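Local structure of LipS lipolytic enzyme (4FBM) at residues 151-156 with 232-237; 177-182 with 225-230. The protein probably hydrolyses ester bonds of lipid-like substrates, as a thermostable lipase of the alpha/beta-hydrolase fold. One frame throughout, in Å; residues are numbered along the deposited sequence.

Interaction 1 (151-156 with 232-237)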
loop_
_atom_site.group_PDB
_atom_site.type_symbol
_atom_site.label_atom_id
_atom_site.label_comp_id
_atom_site.label_asym_id
_atom_site.label_seq_id
_atom_site.Cartn_x
_atom_site.Cartn_y
_atom_site.Cartn_z
ATOM N N ALA A 151 -1.945 11.021 10.764
ATOM C CA ALA A 151 -1.686 10.433 9.463
ATOM C C ALA A 151 -2.120 8.979 9.461
ATOM O O ALA A 151 -1.729 8.213 10.335
ATOM C CB ALA A 151 -0.224 10.534 9.145
ATOM N N ALA A 152 -2.948 8.646 8.477
ATOM C CA ALA A 152 -3.423 7.291 8.199
ATOM C C ALA A 152 -2.413 6.514 7.366
ATOM O O ALA A 152 -2.685 6.246 6.192
ATOM C CB ALA A 152 -4.767 7.373 7.439
ATOM N N LEU A 153 -1.263 6.174 7.959
ATOM C CA LEU A 153 -0.152 5.518 7.236
ATOM C C LEU A 153 -0.213 4.008 7.301
ATOM O O LEU A 153 0.088 3.332 6.316
ATOM C CB LEU A 153 1.228 5.960 7.764
ATOM C CG LEU A 153 2.033 6.961 6.949
ATOM C CD1 LEU A 153 1.489 8.335 7.128
ATOM C CD2 LEU A 153 3.473 6.973 7.359
ATOM N N ARG A 154 -0.536 3.490 8.485
ATOM C CA ARG A 154 -0.685 2.060 8.708
ATOM C C ARG A 154 -1.931 1.921 9.495
ATOM O O ARG A 154 -1.981 2.380 10.613
ATOM C CB ARG A 154 0.450 1.541 9.529
ATOM C CG ARG A 154 1.753 1.697 8.828
ATOM C CD ARG A 154 2.883 1.212 9.700
ATOM N NE ARG A 154 2.774 -0.217 9.927
ATOM C CZ ARG A 154 3.115 -1.129 9.033
ATOM N NH1 ARG A 154 3.596 -0.758 7.842
ATOM N NH2 ARG A 154 2.972 -2.416 9.335
ATOM N N MET A 155 -2.962 1.363 8.892
ATOM C CA MET A 155 -4.242 1.250 9.526
ATOM C C MET A 155 -4.186 0.148 10.538
ATOM O O MET A 155 -4.928 0.128 11.517
ATOM C CB MET A 155 -5.277 0.919 8.487
ATOM C CG MET A 155 -5.678 2.077 7.677
ATOM S SD MET A 155 -6.182 3.464 8.679
ATOM C CE MET A 155 -7.957 3.278 8.714
ATOM N N GLU A 156 -3.307 -0.799 10.240
ATOM C CA GLU A 156 -3.095 -2.000 11.023
ATOM C C GLU A 156 -4.357 -2.701 11.455
ATOM O O GLU A 156 -4.462 -3.133 12.575
ATOM C CB GLU A 156 -2.126 -1.776 12.165
ATOM C CG GLU A 156 -0.809 -2.478 11.881
ATOM C CD GLU A 156 0.400 -1.761 12.458
ATOM O OE1 GLU A 156 0.211 -0.827 13.256
ATOM O OE2 GLU A 156 1.544 -2.127 12.111
ATOM N N PRO A 232 -2.573 5.134 17.218
ATOM C CA PRO A 232 -1.849 6.342 17.531
ATOM C C PRO A 232 -0.341 6.144 17.487
ATOM O O PRO A 232 0.401 7.126 17.578
ATOM C CB PRO A 232 -2.316 6.670 18.949
ATOM C CG PRO A 232 -3.568 5.881 19.141
ATOM C CD PRO A 232 -3.300 4.630 18.392
ATOM N N HIS A 233 0.138 4.915 17.313
ATOM C CA HIS A 233 1.586 4.763 17.244
ATOM C C HIS A 233 2.110 5.260 15.883
ATOM O O HIS A 233 3.321 5.256 15.638
ATOM C CB HIS A 233 2.016 3.332 17.520
ATOM C CG HIS A 233 2.053 2.488 16.295
ATOM N ND1 HIS A 233 3.193 2.342 15.530
ATOM C CD2 HIS A 233 1.082 1.781 15.672
ATOM C CE1 HIS A 233 2.929 1.563 14.497
ATOM N NE2 HIS A 233 1.656 1.207 14.561
ATOM N N ASN A 234 1.195 5.677 15.003
ATOM C CA ASN A 234 1.570 6.218 13.701
ATOM C C ASN A 234 2.474 7.441 13.824
ATOM O O ASN A 234 3.439 7.566 13.078
ATOM C CB ASN A 234 0.347 6.511 12.826
ATOM C CG ASN A 234 0.059 5.393 11.822
ATOM O OD1 ASN A 234 0.780 5.203 10.847
ATOM N ND2 ASN A 234 -1.003 4.652 12.062
ATOM N N GLY A 235 2.180 8.325 14.780
ATOM C CA GLY A 235 3.044 9.467 15.070
ATOM C C GLY A 235 4.479 9.019 15.264
ATOM O O GLY A 235 5.388 9.457 14.572
ATOM N N GLU A 236 4.677 8.112 16.200
ATOM C CA GLU A 236 5.993 7.587 16.462
ATOM C C GLU A 236 6.606 7.072 15.171
ATOM O O GLU A 236 7.757 7.347 14.879
ATOM C CB GLU A 236 5.913 6.461 17.496
ATOM C CG GLU A 236 7.203 6.284 18.302
ATOM C CD GLU A 236 7.081 6.843 19.716
ATOM O OE1 GLU A 236 5.962 6.699 20.285
ATOM O OE2 GLU A 236 8.088 7.405 20.247
ATOM N N LEU A 237 5.826 6.332 14.394
ATOM C CA LEU A 237 6.283 5.807 13.119
ATOM C C LEU A 237 6.850 6.918 12.224
ATOM O O LEU A 237 7.853 6.690 11.546
ATOM C CB LEU A 237 5.140 5.059 12.439
ATOM C CG LEU A 237 5.343 4.144 11.226
ATOM C CD1 LEU A 237 4.778 4.768 9.953
ATOM C CD2 LEU A 237 6.781 3.600 11.023
#
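Asn-234, in the first turn of helix 233-239, reaches across to the loop 151-156 and meets it with every atom of its side chain. Asn-234 CB lies 3.7 Å from Ala-151 O, and CG is at a similar distance from that carbonyl. Beyond CG the amide splits its work: Asn-234 OD1 rests against Leu-153 CB and takes a weak, bent hydrogen bond from Arg-154 N (3.2 Å), while Asn-234 ND2 gives a straighter one to Arg-154 O at 2.9 Å, which lies almost in the amide plane. Donor and acceptor of one residue thus fix the flip of the amide; ND2 also serves Pro-231 O. Leu-237, its CG opposite its own backbone N (chi1 -167°), brings CD1 to 3.6 Å from Leu-153 CD2. At the exposed edge His-233 NE2 donates to the syn lone pair of Glu-156 OE1 (2.8 Å), with ring and carboxylate only 20° apart. The other oxygen, OE2, is gripped by Arg-154 NE and NH2 from one face of the carboxylate; NH1 pairs with Glu-209, and NH2 also with Glu-209 of the second subunit. The contact joins the loop after strand 145-149 to the helix that follows strand 219-224; these strands are parallel neighbours in the alpha/beta-hydrolase sheet.

Interaction 2 (177-182 with 225-230)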
loop_
_atom_site.group_PDB
_atom_site.type_symbol
_atom_site.label_atom_id
_atom_site.label_comp_id
_atom_site.label_asym_id
_atom_site.label_seq_id
_atom_site.Cartn_x
_atom_site.Cartn_y
_atom_site.Cartn_z
ATOM N N GLY A 177 -16.580 7.600 10.220
ATOM C CA GLY A 177 -16.599 8.998 10.676
ATOM C C GLY A 177 -16.842 9.261 12.166
ATOM O O GLY A 177 -17.212 8.357 12.919
ATOM N N SER A 178 -16.586 10.498 12.590
ATOM C CA SER A 178 -17.040 11.030 13.883
ATOM C C SER A 178 -16.429 10.437 15.144
ATOM O O SER A 178 -17.158 10.196 16.096
ATOM C CB SER A 178 -18.570 10.966 13.989
ATOM O OG SER A 178 -19.182 11.950 13.176
ATOM N N ASP A 179 -15.115 10.231 15.173
ATOM C CA ASP A 179 -14.457 9.762 16.396
ATOM C C ASP A 179 -13.968 10.915 17.289
ATOM O O ASP A 179 -12.769 11.226 17.328
ATOM C CB ASP A 179 -13.314 8.797 16.078
ATOM C CG ASP A 179 -12.782 8.095 17.315
ATOM O OD1 ASP A 179 -13.564 7.920 18.276
ATOM O OD2 ASP A 179 -11.588 7.715 17.342
ATOM N N ILE A 180 -14.895 11.525 18.024
ATOM C CA ILE A 180 -14.630 12.760 18.781
ATOM C C ILE A 180 -15.007 12.715 20.273
ATOM O O ILE A 180 -16.170 12.471 20.635
ATOM C CB ILE A 180 -15.345 13.951 18.136
ATOM C CG1 ILE A 180 -15.081 13.942 16.618
ATOM C CG2 ILE A 180 -14.907 15.257 18.842
ATOM C CD1 ILE A 180 -16.141 14.579 15.776
ATOM N N LYS A 181 -14.007 12.988 21.110
ATOM C CA LYS A 181 -14.103 12.960 22.579
ATOM C C LYS A 181 -15.069 13.988 23.129
ATOM O O LYS A 181 -15.433 13.939 24.303
ATOM C CB LYS A 181 -12.715 13.202 23.187
ATOM C CG LYS A 181 -12.619 13.010 24.691
ATOM C CD LYS A 181 -11.220 12.552 25.095
ATOM C CE LYS A 181 -11.074 12.478 26.601
ATOM N NZ LYS A 181 -9.792 11.795 26.902
ATOM N N ALA A 182 -15.483 14.901 22.254
ATOM C CA ALA A 182 -16.170 16.111 22.639
ATOM C C ALA A 182 -17.652 15.897 22.493
ATOM O O ALA A 182 -18.143 15.692 21.379
ATOM C CB ALA A 182 -15.710 17.271 21.750
ATOM N N ARG A 225 -3.518 10.956 21.587
ATOM C CA ARG A 225 -3.104 9.800 22.396
ATOM C C ARG A 225 -4.214 8.761 22.436
ATOM O O ARG A 225 -3.946 7.591 22.631
ATOM C CB ARG A 225 -2.522 10.145 23.790
ATOM C CG ARG A 225 -1.049 9.678 23.938
ATOM C CD ARG A 225 -0.461 9.860 25.336
ATOM N NE ARG A 225 0.422 11.028 25.505
ATOM C CZ ARG A 225 1.764 10.983 25.561
ATOM N NH1 ARG A 225 2.430 9.835 25.442
ATOM N NH2 ARG A 225 2.465 12.098 25.734
ATOM N N GLU A 226 -5.453 9.175 22.209
ATOM C CA GLU A 226 -6.538 8.205 22.171
ATOM C C GLU A 226 -7.240 8.261 20.824
ATOM O O GLU A 226 -8.045 9.162 20.563
ATOM C CB GLU A 226 -7.528 8.407 23.339
ATOM C CG GLU A 226 -7.091 7.773 24.691
ATOM C CD GLU A 226 -8.131 7.937 25.836
ATOM O OE1 GLU A 226 -8.017 7.195 26.843
ATOM O OE2 GLU A 226 -9.060 8.792 25.742
ATOM N N ASP A 227 -6.929 7.295 19.964
ATOM C CA ASP A 227 -7.480 7.283 18.608
ATOM C C ASP A 227 -8.140 5.937 18.298
ATOM O O ASP A 227 -7.533 4.890 18.473
ATOM C CB ASP A 227 -6.359 7.607 17.614
ATOM C CG ASP A 227 -6.870 8.016 16.245
ATOM O OD1 ASP A 227 -7.781 7.353 15.719
ATOM O OD2 ASP A 227 -6.328 8.982 15.673
ATOM N N HIS A 228 -9.382 5.963 17.844
ATOM C CA HIS A 228 -10.084 4.713 17.596
ATOM C C HIS A 228 -10.265 4.404 16.134
ATOM O O HIS A 228 -10.947 3.439 15.803
ATOM C CB HIS A 228 -11.453 4.719 18.287
ATOM C CG HIS A 228 -11.389 5.168 19.707
ATOM N ND1 HIS A 228 -12.044 6.295 20.157
ATOM C CD2 HIS A 228 -10.692 4.682 20.763
ATOM C CE1 HIS A 228 -11.767 6.469 21.437
ATOM N NE2 HIS A 228 -10.946 5.508 21.826
ATOM N N VAL A 229 -9.684 5.236 15.266
ATOM C CA VAL A 229 -9.709 5.017 13.813
ATOM C C VAL A 229 -8.323 4.654 13.212
ATOM O O VAL A 229 -8.181 3.660 12.501
ATOM C CB VAL A 229 -10.314 6.214 13.098
ATOM C CG1 VAL A 229 -10.494 5.905 11.627
ATOM C CG2 VAL A 229 -11.637 6.568 13.719
ATOM N N VAL A 230 -7.320 5.477 13.506
ATOM C CA VAL A 230 -5.941 5.245 13.119
ATOM C C VAL A 230 -5.237 4.929 14.434
ATOM O O VAL A 230 -5.526 5.541 15.443
ATOM C CB VAL A 230 -5.371 6.530 12.461
ATOM C CG1 VAL A 230 -3.885 6.461 12.236
ATOM C CG2 VAL A 230 -6.053 6.779 11.167
#
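Asp-179 reaches with both carboxylate oxygens to His-228, in the loop after strand 219-224 that, in the alpha/beta-hydrolase fold, commonly carries the triad acid. The tight half of the contact is here. Asp-179 OD2 accepts from the backbone N of His-228 at 2.9 Å, nearly in line with its C-O bond, and Asp-179 OD1 takes the ring N-H of His-228 ND1 at 2.9 Å in a nearly straight bond of 170°. OD1 lies in the ring plane and offers its syn lone pair, although carboxylate and ring are turned 52° apart. With CG trans to its own amide nitrogen (chi1 -169°), Asp-179 extends to the loop and sets its CB 3.7 Å from Val-229 CG2. A leucine in place of Asp-179 would probably leave His-228 N and ND1 without their acceptor and let the imidazole turn. Tyr-256 meets the same ring edge-to-face.

The solvent-facing Lys-181 end is much looser. Lys-181 and Glu-226, both extended beyond CG, meet only at their ends, where Lys-181 NZ and Glu-226 OE2 form a weak salt bridge of 3.3 Å. Asp-227, between Glu-226 and His-228 in the chain, points its CB away from 177-182 and is probably the triad acid: its OD2 accepts from His-257 ND1, in a pattern consistent with Ser-126 as nucleophile. Asp-227 OD1 forms an Asx turn with Val-229 N and, by also taking Val-230 N, an Asx motif, each bond 2.9 Å long, the first nearly along the C-O bond and the second from above the carboxylate plane.

Interaction 2 is nested within the chain loop that interaction 1 closes, and their centres lie 13 Å apart. Residues 225-230 and 232-237 are almost continuous, separated by Pro-231, so the loop carrying Asp-227 leads within a few residues into the helix held by 151-156. The two contacts also touch: Pro-232 CG packs on Asp-227 CB at 3.6 Å, Ala-151 O meets Val-230 CG1 at 3.4 Å, and Met-155 CE approaches Val-229 O at 3.8 Å. Both bear on the probable Ser-126, His-257, Asp-227 triad: interaction 2 contains the acid, and Val-229 and Val-230 touch His-257; from interaction 1, Ala-152 packs on Ser-126 and shares a backbone hydrogen bond with it.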